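Local coordinates for HepC.19480.a.B1 (Helicobacter pylori, PDB 6MTZ), which is of unknown function but probably belongs to the DHH/DHHA1 phosphoesterases, which commonly hydrolyse phosphodiester bonds in nucleic acids or small nucleotides, at residues 257-262 / 347-352; 265-270 / 290-295; 273-278 / 302-307. One frame throughout, in Å; residues are numbered along the deposited sequence.

Contact 1 of 3, residues 257-262 / 347-352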
ATOM      1  N   CYS A 257       5.578  11.135  14.726  1.00 34.55           N
ATOM      2  CA  CYS A 257       6.498  10.010  14.859  1.00 42.41           C
ATOM      3  C   CYS A 257       7.623  10.257  15.862  1.00 47.42           C
ATOM      4  O   CYS A 257       8.570   9.463  15.919  1.00 35.71           O
ATOM      5  CB  CYS A 257       7.082   9.641  13.493  1.00 40.26           C
ATOM      6  SG  CYS A 257       5.803   9.235  12.268  1.00 38.79           S
ATOM      7  N   SER A 258       7.530  11.318  16.666  1.00 32.86           N
ATOM      8  CA  SER A 258       8.599  11.660  17.597  1.00 36.98           C
ATOM      9  C   SER A 258       8.490  10.830  18.864  1.00 44.13           C
ATOM     10  O   SER A 258       7.401  10.671  19.421  1.00 34.24           O
ATOM     11  CB  SER A 258       8.549  13.135  17.955  1.00 39.78           C
ATOM     12  OG  SER A 258       9.169  13.904  16.957  1.00 36.85           O
ATOM     13  N   VAL A 259       9.621  10.308  19.321  1.00 39.71           N
ATOM     14  CA  VAL A 259       9.692   9.555  20.563  1.00 46.41           C
ATOM     15  C   VAL A 259      10.890  10.076  21.347  1.00 48.31           C
ATOM     16  O   VAL A 259      11.819  10.663  20.786  1.00 37.96           O
ATOM     17  CB  VAL A 259       9.794   8.033  20.313  1.00 46.09           C
ATOM     18  CG1 VAL A 259       8.432   7.484  19.910  1.00 39.84           C
ATOM     19  CG2 VAL A 259      10.827   7.737  19.217  1.00 30.26           C
ATOM     20  N   TYR A 260      10.859   9.866  22.663  1.00 39.33           N
ATOM     21  CA  TYR A 260      11.815  10.514  23.560  1.00 43.64           C
ATOM     22  C   TYR A 260      12.430   9.488  24.498  1.00 44.32           C
ATOM     23  O   TYR A 260      11.725   8.873  25.304  1.00 42.42           O
ATOM     24  CB  TYR A 260      11.138  11.643  24.340  1.00 40.93           C
ATOM     25  CG  TYR A 260      10.527  12.659  23.395  1.00 49.31           C
ATOM     26  CD1 TYR A 260       9.234  12.490  22.900  1.00 40.41           C
ATOM     27  CD2 TYR A 260      11.260  13.765  22.957  1.00 45.11           C
ATOM     28  CE1 TYR A 260       8.677  13.402  22.019  1.00 55.98           C
ATOM     29  CE2 TYR A 260      10.708  14.684  22.068  1.00 49.52           C
ATOM     30  CZ  TYR A 260       9.414  14.496  21.609  1.00 57.02           C
ATOM     31  OH  TYR A 260       8.851  15.399  20.738  1.00 64.29           O
ATOM     32  N   TYR A 261      13.740   9.304  24.376  1.00 43.13           N
ATOM     33  CA  TYR A 261      14.530   8.445  25.254  1.00 45.93           C
ATOM     34  C   TYR A 261      15.435   9.337  26.094  1.00 45.41           C
ATOM     35  O   TYR A 261      16.391   9.929  25.572  1.00 42.18           O
ATOM     36  CB  TYR A 261      15.347   7.444  24.439  1.00 38.96           C
ATOM     37  CG  TYR A 261      16.338   6.656  25.273  1.00 45.19           C
ATOM     38  CD1 TYR A 261      15.917   5.590  26.061  1.00 49.34           C
ATOM     39  CD2 TYR A 261      17.696   6.975  25.264  1.00 39.89           C
ATOM     40  CE1 TYR A 261      16.817   4.867  26.821  1.00 44.27           C
ATOM     41  CE2 TYR A 261      18.600   6.263  26.023  1.00 41.37           C
ATOM     42  CZ  TYR A 261      18.154   5.214  26.805  1.00 41.82           C
ATOM     43  OH  TYR A 261      19.044   4.494  27.550  1.00 43.58           O
ATOM     44  N   GLN A 262      15.141   9.431  27.390  1.00 43.99           N
ATOM     45  CA  GLN A 262      15.908  10.255  28.329  1.00 54.15           C
ATOM     46  C   GLN A 262      15.911  11.677  27.802  1.00 55.74           C
ATOM     47  O   GLN A 262      14.824  12.282  27.699  1.00 57.99           O
ATOM     48  CB  GLN A 262      17.294   9.638  28.534  1.00 57.59           C
ATOM     49  CG  GLN A 262      17.289   8.224  29.048  1.00 54.27           C
ATOM     50  CD  GLN A 262      18.672   7.768  29.474  1.00 60.21           C
ATOM     51  OE1 GLN A 262      19.685   8.316  29.030  1.00 58.21           O
ATOM     52  NE2 GLN A 262      18.720   6.769  30.347  1.00 49.75           N
ATOM     53  N   GLN A 347       3.586   1.477  22.240  1.00 33.05           N
ATOM     54  CA  GLN A 347       4.434   0.420  22.783  1.00 41.98           C
ATOM     55  C   GLN A 347       5.872   0.901  22.981  1.00 32.65           C
ATOM     56  O   GLN A 347       6.497   0.605  24.008  1.00 34.48           O
ATOM     57  CB  GLN A 347       4.367  -0.806  21.876  1.00 31.90           C
ATOM     58  CG  GLN A 347       3.039  -1.521  22.009  1.00 36.26           C
ATOM     59  CD  GLN A 347       2.871  -2.651  21.021  1.00 39.88           C
ATOM     60  OE1 GLN A 347       3.198  -3.802  21.313  1.00 45.40           O
ATOM     61  NE2 GLN A 347       2.342  -2.335  19.848  1.00 36.64           N
ATOM     62  N   ILE A 348       6.397   1.674  22.033  1.00 31.05           N
ATOM     63  CA  ILE A 348       7.709   2.287  22.217  1.00 30.96           C
ATOM     64  C   ILE A 348       7.679   3.275  23.383  1.00 36.22           C
ATOM     65  O   ILE A 348       8.542   3.239  24.272  1.00 44.88           O
ATOM     66  CB  ILE A 348       8.160   2.962  20.911  1.00 31.19           C
ATOM     67  CG1 ILE A 348       8.186   1.948  19.768  1.00 39.25           C
ATOM     68  CG2 ILE A 348       9.496   3.640  21.093  1.00 35.63           C
ATOM     69  CD1 ILE A 348       8.908   0.694  20.106  1.00 39.30           C
ATOM     70  N   GLU A 349       6.682   4.167  23.400  1.00 38.58           N
ATOM     71  CA  GLU A 349       6.555   5.146  24.479  1.00 43.66           C
ATOM     72  C   GLU A 349       6.579   4.477  25.849  1.00 50.93           C
ATOM     73  O   GLU A 349       7.283   4.926  26.761  1.00 41.03           O
ATOM     74  CB  GLU A 349       5.272   5.962  24.301  1.00 37.17           C
ATOM     75  CG  GLU A 349       5.231   6.710  22.955  1.00 55.56           C
ATOM     76  CD  GLU A 349       4.026   7.632  22.783  1.00 56.33           C
ATOM     77  OE1 GLU A 349       2.887   7.234  23.118  1.00 54.07           O
ATOM     78  OE2 GLU A 349       4.226   8.764  22.294  1.00 58.34           O
ATOM     79  N   GLU A 350       5.817   3.390  26.012  1.00 50.59           N
ATOM     80  CA  GLU A 350       5.790   2.702  27.299  1.00 47.77           C
ATOM     81  C   GLU A 350       7.187   2.242  27.694  1.00 40.91           C
ATOM     82  O   GLU A 350       7.627   2.467  28.826  1.00 43.56           O
ATOM     83  CB  GLU A 350       4.817   1.522  27.253  1.00 51.56           C
ATOM     84  N   ILE A 351       7.919   1.629  26.759  1.00 45.94           N
ATOM     85  CA  ILE A 351       9.288   1.200  27.047  1.00 47.31           C
ATOM     86  C   ILE A 351      10.170   2.401  27.388  1.00 46.41           C
ATOM     87  O   ILE A 351      10.918   2.386  28.373  1.00 47.56           O
ATOM     88  CB  ILE A 351       9.862   0.407  25.859  1.00 45.05           C
ATOM     89  CG1 ILE A 351       9.072  -0.885  25.647  1.00 50.84           C
ATOM     90  CG2 ILE A 351      11.343   0.116  26.092  1.00 44.51           C
ATOM     91  CD1 ILE A 351       9.462  -1.655  24.406  1.00 34.29           C
ATOM     92  N   PHE A 352      10.107   3.456  26.566  1.00 46.07           N
ATOM     93  CA  PHE A 352      10.965   4.620  26.789  1.00 43.61           C
ATOM     94  C   PHE A 352      10.607   5.358  28.075  1.00 49.00           C
ATOM     95  O   PHE A 352      11.468   6.011  28.676  1.00 51.72           O
ATOM     96  CB  PHE A 352      10.883   5.572  25.590  1.00 38.64           C
ATOM     97  CG  PHE A 352      11.732   5.156  24.414  1.00 34.90           C
ATOM     98  CD1 PHE A 352      12.624   4.097  24.519  1.00 41.54           C
ATOM     99  CD2 PHE A 352      11.659   5.842  23.212  1.00 37.79           C
ATOM    100  CE1 PHE A 352      13.421   3.720  23.447  1.00 35.15           C
ATOM    101  CE2 PHE A 352      12.455   5.469  22.118  1.00 41.75           C
ATOM    102  CZ  PHE A 352      13.333   4.408  22.237  1.00 41.28           C
TER
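F352 of helix 341-353 meets edge strand 258-261 through Y261 and V259. The aromatic ring is covered on both faces: Y261 CB stands over its centre in a CH-pi contact, 4.0 Å from the centroid and only 3° off the ring normal, while I348 CG2, one helical turn back, lies against the opposite face nearer the rim. With its CG anti to the backbone N (chi1 172°), the Y261 ring extends past F352, the two planes inclined at 58° and Y261 CD1 3.9 Å from F352 CD1. V259 reaches F352 at the ring edge instead, its CG2 4.0 Å from CE2 of F352. Its other methyl, V259 CG1, turns to the helix at I348 CG2, 4.2 Å away, with the CG methylene of E349 at the margin of the same contact. Between the two strand side chains the peptide carbonyl of Y260 comes close to the phenyl group, with Y260 O 3.4 Å from F352 CB. A large flat ring suits this helix position because it spans from V259 to Y261, and a branched valine fills the space beside it with two methyls. No hydrogen bond links the two segments, so shape fit and burial of hydrocarbon hold the helix on the sheet, leaving the edge strand's backbone bonding to its neighbour 264-270.

Contact 2 of 3, residues 265-270 / 290-295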
ATOM      1  N   LYS A 265      15.914  12.875  21.384  1.00 40.49           N
ATOM      2  CA  LYS A 265      14.703  12.778  20.570  1.00 42.57           C
ATOM      3  C   LYS A 265      14.952  11.851  19.392  1.00 36.44           C
ATOM      4  O   LYS A 265      15.961  11.985  18.692  1.00 45.98           O
ATOM      5  CB  LYS A 265      14.243  14.153  20.062  1.00 41.19           C
ATOM      6  CG  LYS A 265      12.982  14.080  19.191  1.00 45.90           C
ATOM      7  CD  LYS A 265      12.347  15.452  18.903  1.00 45.67           C
ATOM      8  CE  LYS A 265      13.054  16.192  17.768  1.00 52.48           C
ATOM      9  NZ  LYS A 265      12.363  17.466  17.396  1.00 50.23           N
ATOM     10  N   GLY A 266      14.024  10.927  19.160  1.00 34.71           N
ATOM     11  CA  GLY A 266      14.120  10.024  18.036  1.00 32.73           C
ATOM     12  C   GLY A 266      12.872  10.055  17.187  1.00 34.43           C
ATOM     13  O   GLY A 266      11.821  10.563  17.584  1.00 38.39           O
ATOM     14  N   PHE A 267      12.993   9.481  15.989  1.00 30.54           N
ATOM     15  CA  PHE A 267      11.905   9.368  15.029  1.00 32.87           C
ATOM     16  C   PHE A 267      11.631   7.888  14.823  1.00 35.10           C
ATOM     17  O   PHE A 267      12.552   7.125  14.504  1.00 37.17           O
ATOM     18  CB  PHE A 267      12.273  10.051  13.705  1.00 30.33           C
ATOM     19  CG  PHE A 267      11.173  10.034  12.664  1.00 36.98           C
ATOM     20  CD1 PHE A 267      10.815   8.858  12.011  1.00 28.39           C
ATOM     21  CD2 PHE A 267      10.537  11.209  12.293  1.00 33.91           C
ATOM     22  CE1 PHE A 267       9.830   8.851  11.053  1.00 30.97           C
ATOM     23  CE2 PHE A 267       9.548  11.208  11.323  1.00 36.89           C
ATOM     24  CZ  PHE A 267       9.198  10.026  10.701  1.00 34.27           C
ATOM     25  N   LEU A 268      10.371   7.491  14.987  1.00 33.93           N
ATOM     26  CA  LEU A 268       9.964   6.090  14.951  1.00 26.75           C
ATOM     27  C   LEU A 268       9.186   5.805  13.673  1.00 29.51           C
ATOM     28  O   LEU A 268       8.139   6.419  13.426  1.00 31.50           O
ATOM     29  CB  LEU A 268       9.117   5.744  16.175  1.00 26.46           C
ATOM     30  CG  LEU A 268       8.362   4.427  16.021  1.00 25.49           C
ATOM     31  CD1 LEU A 268       9.317   3.272  16.131  1.00 27.15           C
ATOM     32  CD2 LEU A 268       7.277   4.327  17.074  1.00 36.42           C
ATOM     33  N   SER A 269       9.690   4.873  12.873  1.00 27.39           N
ATOM     34  CA  SER A 269       8.979   4.362  11.711  1.00 30.29           C
ATOM     35  C   SER A 269       8.652   2.888  11.939  1.00 32.88           C
ATOM     36  O   SER A 269       9.075   2.289  12.932  1.00 28.47           O
ATOM     37  CB  SER A 269       9.805   4.558  10.439  1.00 24.70           C
ATOM     38  OG  SER A 269      10.904   3.668  10.410  1.00 29.44           O
ATOM     39  N   TYR A 270       7.921   2.291  10.990  1.00 30.21           N
ATOM     40  CA  TYR A 270       7.418   0.926  11.144  1.00 30.01           C
ATOM     41  C   TYR A 270       7.461   0.188   9.822  1.00 30.43           C
ATOM     42  O   TYR A 270       6.955   0.699   8.820  1.00 30.98           O
ATOM     43  CB  TYR A 270       5.984   0.927  11.659  1.00 30.01           C
ATOM     44  CG  TYR A 270       5.374  -0.436  11.893  1.00 33.73           C
ATOM     45  CD1 TYR A 270       5.808  -1.238  12.941  1.00 32.03           C
ATOM     46  CD2 TYR A 270       4.314  -0.894  11.108  1.00 37.92           C
ATOM     47  CE1 TYR A 270       5.240  -2.467  13.195  1.00 28.92           C
ATOM     48  CE2 TYR A 270       3.725  -2.143  11.354  1.00 36.15           C
ATOM     49  CZ  TYR A 270       4.196  -2.923  12.397  1.00 41.70           C
ATOM     50  OH  TYR A 270       3.629  -4.155  12.662  1.00 39.28           O
ATOM     51  N   ASP A 290      18.078  13.040  17.424  1.00 39.36           N
ATOM     52  CA  ASP A 290      19.275  12.354  17.891  1.00 39.80           C
ATOM     53  C   ASP A 290      19.380  10.914  17.425  1.00 44.72           C
ATOM     54  O   ASP A 290      20.497  10.404  17.293  1.00 40.32           O
ATOM     55  CB  ASP A 290      19.319  12.369  19.411  1.00 40.69           C
ATOM     56  CG  ASP A 290      19.236  13.758  19.948  1.00 53.13           C
ATOM     57  OD1 ASP A 290      20.143  14.550  19.620  1.00 51.88           O
ATOM     58  OD2 ASP A 290      18.245  14.069  20.640  1.00 43.10           O
ATOM     59  N   PHE A 291      18.258  10.230  17.200  1.00 37.10           N
ATOM     60  CA  PHE A 291      18.342   8.865  16.716  1.00 34.20           C
ATOM     61  C   PHE A 291      17.132   8.556  15.862  1.00 32.42           C
ATOM     62  O   PHE A 291      16.143   9.292  15.831  1.00 39.66           O
ATOM     63  CB  PHE A 291      18.479   7.857  17.863  1.00 33.93           C
ATOM     64  CG  PHE A 291      17.295   7.805  18.778  1.00 38.58           C
ATOM     65  CD1 PHE A 291      17.134   8.754  19.782  1.00 36.02           C
ATOM     66  CD2 PHE A 291      16.350   6.790  18.650  1.00 33.90           C
ATOM     67  CE1 PHE A 291      16.044   8.703  20.648  1.00 37.61           C
ATOM     68  CE2 PHE A 291      15.247   6.726  19.500  1.00 38.36           C
ATOM     69  CZ  PHE A 291      15.090   7.683  20.504  1.00 40.64           C
ATOM     70  N   TYR A 292      17.242   7.447  15.153  1.00 39.94           N
ATOM     71  CA  TYR A 292      16.186   6.928  14.314  1.00 34.42           C
ATOM     72  C   TYR A 292      15.919   5.509  14.780  1.00 38.37           C
ATOM     73  O   TYR A 292      16.856   4.775  15.109  1.00 33.74           O
ATOM     74  CB  TYR A 292      16.598   6.976  12.829  1.00 32.81           C
ATOM     75  CG  TYR A 292      15.475   6.674  11.870  1.00 31.44           C
ATOM     76  CD1 TYR A 292      15.065   5.370  11.648  1.00 38.36           C
ATOM     77  CD2 TYR A 292      14.819   7.693  11.190  1.00 33.35           C
ATOM     78  CE1 TYR A 292      14.030   5.084  10.783  1.00 36.94           C
ATOM     79  CE2 TYR A 292      13.780   7.418  10.326  1.00 34.08           C
ATOM     80  CZ  TYR A 292      13.394   6.105  10.126  1.00 35.79           C
ATOM     81  OH  TYR A 292      12.364   5.803   9.274  1.00 28.88           O
ATOM     82  N   ILE A 293      14.643   5.133  14.851  1.00 30.61           N
ATOM     83  CA  ILE A 293      14.281   3.801  15.313  1.00 26.79           C
ATOM     84  C   ILE A 293      13.167   3.268  14.420  1.00 35.36           C
ATOM     85  O   ILE A 293      12.174   3.959  14.171  1.00 33.89           O
ATOM     86  CB  ILE A 293      13.880   3.811  16.802  1.00 28.73           C
ATOM     87  CG1 ILE A 293      13.441   2.419  17.263  1.00 35.85           C
ATOM     88  CG2 ILE A 293      12.795   4.863  17.092  1.00 27.19           C
ATOM     89  CD1 ILE A 293      13.238   2.316  18.768  1.00 32.32           C
ATOM     90  N   ASP A 294      13.363   2.063  13.892  1.00 25.38           N
ATOM     91  CA  ASP A 294      12.363   1.355  13.106  1.00 33.79           C
ATOM     92  C   ASP A 294      12.054   0.027  13.784  1.00 35.79           C
ATOM     93  O   ASP A 294      12.960  -0.664  14.261  1.00 36.70           O
ATOM     94  CB  ASP A 294      12.847   1.118  11.667  1.00 27.61           C
ATOM     95  CG  ASP A 294      11.795   0.471  10.788  1.00 30.23           C
ATOM     96  OD1 ASP A 294      10.842   1.165  10.361  1.00 31.79           O
ATOM     97  OD2 ASP A 294      11.930  -0.735  10.515  1.00 37.21           O
ATOM     98  N   VAL A 295      10.768  -0.311  13.843  1.00 27.85           N
ATOM     99  CA  VAL A 295      10.294  -1.580  14.382  1.00 27.17           C
ATOM    100  C   VAL A 295       9.526  -2.304  13.285  1.00 24.18           C
ATOM    101  O   VAL A 295       8.860  -1.672  12.457  1.00 32.69           O
ATOM    102  CB  VAL A 295       9.396  -1.370  15.622  1.00 40.29           C
ATOM    103  CG1 VAL A 295       9.153  -2.691  16.341  1.00 35.75           C
ATOM    104  CG2 VAL A 295      10.021  -0.343  16.553  1.00 48.17           C
TER
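Two adjacent parallel strands, 264-270 and 291-295, pair here inside the mixed sheet of the C-terminal part of the chain, and helix 276-285 connects them. Five bridges run in register from G266 with F291 to Y270 with V295. The backbone ladder includes I293 N to F267 O (2.9 Å) and S269 N to I293 O (2.9 Å). At the entrance D290 grips K265 twice: its carboxylate OD2 receives K265 N at 2.7 Å through the anti lone pair, and its own N shares the K265 carbonyl with F291 N. The ammonium group of K265 pairs elsewhere, with D288.

On the face carrying F291, I293 and V295, the absence of a side chain on G266 lets the F291 ring lie flat on the backbone, G266 CA being 3.5 Å from the ring centroid. L268 CD1 reaches V295 CG2 at 3.7 Å on this face, toward helix 341-353. The other face bears F267 and Y292, side by side with planes 14° apart but slid so far that the rings barely overlap. Next to them runs a polar chain: Y292 OH donates to S269 OG at 2.8 Å, and S269 OG donates to D294 OD1 in a short bond of 2.5 Å. A small serine suits this spot, its hydroxyl being able to accept and donate at once. The D294 carboxylate also receives the backbone N of M272 and G273, so it fixes the turn that leaves the first strand. Strand, helix and parallel strand form a classic beta-alpha-beta crossover, consistent with a DHHA1-type domain.

Contact 3 of 3, residues 273-278 / 302-307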
ATOM      1  N   GLY A 273      12.484  -1.593   7.405  1.00 35.06           N
ATOM      2  CA  GLY A 273      13.440  -2.652   7.072  1.00 45.30           C
ATOM      3  C   GLY A 273      14.890  -2.198   7.229  1.00 55.75           C
ATOM      4  O   GLY A 273      15.350  -1.964   8.349  1.00 50.76           O
ATOM      5  N   GLY A 274      15.609  -2.112   6.109  1.00 61.03           N
ATOM      6  CA  GLY A 274      16.994  -1.668   6.119  1.00 60.74           C
ATOM      7  C   GLY A 274      17.081  -0.157   6.111  1.00 60.29           C
ATOM      8  O   GLY A 274      16.698   0.485   5.129  1.00 58.30           O
ATOM      9  N   ILE A 275      17.590   0.430   7.192  1.00 50.52           N
ATOM     10  CA  ILE A 275      17.376   1.844   7.448  1.00 31.38           C
ATOM     11  C   ILE A 275      18.671   2.649   7.433  1.00 43.82           C
ATOM     12  O   ILE A 275      18.653   3.839   7.760  1.00 41.64           O
ATOM     13  CB  ILE A 275      16.628   2.047   8.779  1.00 43.80           C
ATOM     14  CG1 ILE A 275      17.526   1.651   9.947  1.00 37.11           C
ATOM     15  CG2 ILE A 275      15.330   1.218   8.810  1.00 47.23           C
ATOM     16  CD1 ILE A 275      17.066   2.234  11.247  1.00 40.39           C
ATOM     17  N   SER A 276      19.800   2.042   7.055  1.00 41.27           N
ATOM     18  CA  SER A 276      21.067   2.767   7.149  1.00 48.06           C
ATOM     19  C   SER A 276      21.056   4.026   6.275  1.00 38.74           C
ATOM     20  O   SER A 276      21.210   5.143   6.776  1.00 38.97           O
ATOM     21  CB  SER A 276      22.237   1.849   6.792  1.00 52.60           C
ATOM     22  OG  SER A 276      22.466   0.917   7.837  1.00 51.99           O
ATOM     23  N   VAL A 277      20.822   3.869   4.974  1.00 39.77           N
ATOM     24  CA  VAL A 277      20.784   5.030   4.086  1.00 51.57           C
ATOM     25  C   VAL A 277      19.669   5.980   4.506  1.00 49.12           C
ATOM     26  O   VAL A 277      19.862   7.199   4.595  1.00 40.51           O
ATOM     27  CB  VAL A 277      20.619   4.589   2.622  1.00 52.08           C
ATOM     28  CG1 VAL A 277      20.813   5.799   1.668  1.00 45.51           C
ATOM     29  CG2 VAL A 277      21.585   3.449   2.291  1.00 48.65           C
ATOM     30  N   LEU A 278      18.488   5.425   4.793  1.00 43.56           N
ATOM     31  CA  LEU A 278      17.331   6.249   5.125  1.00 42.30           C
ATOM     32  C   LEU A 278      17.593   7.098   6.361  1.00 35.07           C
ATOM     33  O   LEU A 278      17.400   8.320   6.348  1.00 37.40           O
ATOM     34  CB  LEU A 278      16.107   5.355   5.349  1.00 42.18           C
ATOM     35  CG  LEU A 278      14.864   6.133   5.772  1.00 36.50           C
ATOM     36  CD1 LEU A 278      14.250   6.798   4.551  1.00 44.42           C
ATOM     37  CD2 LEU A 278      13.868   5.245   6.466  1.00 56.08           C
ATOM     38  N   SER A 302      15.641  -1.735  14.760  1.00 35.10           N
ATOM     39  CA  SER A 302      16.872  -1.196  14.190  1.00 38.28           C
ATOM     40  C   SER A 302      17.035   0.243  14.651  1.00 35.13           C
ATOM     41  O   SER A 302      16.097   1.041  14.539  1.00 33.31           O
ATOM     42  CB  SER A 302      16.851  -1.250  12.659  1.00 39.87           C
ATOM     43  OG  SER A 302      16.718  -2.581  12.201  1.00 53.93           O
ATOM     44  N   LEU A 303      18.217   0.577  15.164  1.00 30.17           N
ATOM     45  CA  LEU A 303      18.501   1.929  15.622  1.00 39.89           C
ATOM     46  C   LEU A 303      19.714   2.473  14.887  1.00 42.40           C
ATOM     47  O   LEU A 303      20.663   1.741  14.599  1.00 44.80           O
ATOM     48  CB  LEU A 303      18.734   1.979  17.142  1.00 52.18           C
ATOM     49  CG  LEU A 303      17.491   1.823  18.033  1.00 57.00           C
ATOM     50  CD1 LEU A 303      17.693   0.679  18.995  1.00 63.84           C
ATOM     51  CD2 LEU A 303      17.167   3.111  18.800  1.00 58.55           C
ATOM     52  N   ARG A 304      19.657   3.757  14.552  1.00 32.23           N
ATOM     53  CA  ARG A 304      20.772   4.455  13.935  1.00 34.19           C
ATOM     54  C   ARG A 304      20.901   5.802  14.616  1.00 39.24           C
ATOM     55  O   ARG A 304      19.914   6.354  15.122  1.00 34.59           O
ATOM     56  CB  ARG A 304      20.576   4.662  12.422  1.00 34.10           C
ATOM     57  CG  ARG A 304      20.478   3.388  11.606  1.00 33.79           C
ATOM     58  CD  ARG A 304      21.823   2.672  11.494  1.00 35.94           C
ATOM     59  NE  ARG A 304      21.697   1.495  10.641  1.00 48.63           N
ATOM     60  CZ  ARG A 304      21.095   0.365  11.010  1.00 48.95           C
ATOM     61  NH1 ARG A 304      20.571   0.237  12.225  1.00 41.82           N
ATOM     62  NH2 ARG A 304      21.012  -0.646  10.158  1.00 49.98           N
ATOM     63  N   ALA A 305      22.126   6.325  14.629  1.00 41.95           N
ATOM     64  CA  ALA A 305      22.397   7.665  15.125  1.00 41.83           C
ATOM     65  C   ALA A 305      23.465   8.327  14.259  1.00 43.03           C
ATOM     66  O   ALA A 305      24.047   7.714  13.359  1.00 43.40           O
ATOM     67  CB  ALA A 305      22.828   7.640  16.593  1.00 44.50           C
ATOM     68  N   ASN A 306      23.713   9.604  14.535  1.00 52.96           N
ATOM     69  CA  ASN A 306      24.699  10.386  13.800  1.00 54.74           C
ATOM     70  C   ASN A 306      25.688  11.027  14.766  1.00 64.73           C
ATOM     71  O   ASN A 306      26.164  12.141  14.535  1.00 69.56           O
ATOM     72  CB  ASN A 306      24.015  11.439  12.924  1.00 49.21           C
ATOM     73  CG  ASN A 306      24.935  12.005  11.851  1.00 67.21           C
ATOM     74  OD1 ASN A 306      26.007  11.462  11.581  1.00 74.68           O
ATOM     75  ND2 ASN A 306      24.516  13.107  11.237  1.00 65.30           N
ATOM     76  N   GLY A 307      25.992  10.335  15.864  1.00 64.76           N
ATOM     77  CA  GLY A 307      26.952  10.797  16.837  1.00 65.17           C
ATOM     78  C   GLY A 307      26.355  11.430  18.075  1.00 63.67           C
ATOM     79  O   GLY A 307      27.083  11.634  19.052  1.00 68.09           O
TER
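S302 begins the contact on strand 300-305, its CB 3.8 Å from CD1 of I275, the residue at the N-cap position of helix 276-285. The same methyl also lies near the backbone, with I275 CD1 3.6 Å from S302 O. A small residue suits S302, since the isoleucine comes close to the strand here. L303 points its side chain to the opposite face of the sheet, but its carbonyl matters to the next residue: R304 NH1 donates to L303 O at 2.8 Å, approaching from well above the carbonyl plane.

R304 and I275 carry the contact between them. Bent at chi2 (-72°), the arginine chain folds back along the strand, so that the guanidinium lies over I275, whose CG1 sits above the centre of one face, 3.9 Å from CZ of R304. The methylene R304 CG packs on I275 CD1 as well. At the edge of the guanidinium, and within its plane, S276 OG accepts two hydrogen bonds, from R304 NE (3.0 Å) and from R304 NH2 (3.2 Å). With three nitrogens engaged, the flat group has little freedom to rotate. Arginine suits the place because it combines an apolar stem for the isoleucine with a planar array of donors for the serine.

The first turn of helix 276-285 is thereby joined to strand 300-305, while L303 faces helix 311-318 across the sheet and L278 leans on helix 238-251.

All three contacts belong to the same mixed sheet. Contact 1 and contact 2, with centres 9 Å apart, share the pairing of strands 258-261 and 264-270, where V259 O meets G266 N at 2.8 Å. Contact 2 and contact 3 lie 8 Å apart between centres and join where Y292 N reaches R304 O at 2.9 Å. Contacts 1 and 3 do not touch; their centres are 17 Å apart. Helices 341-353 and 276-285 thus flank the sheet on its two faces. No ligand marks an active site, but a GGGH sequence that runs into strand 322-324, at the edge away from contact 1, is characteristic of DHHA1 domains and often contributes to substrate binding in relatives.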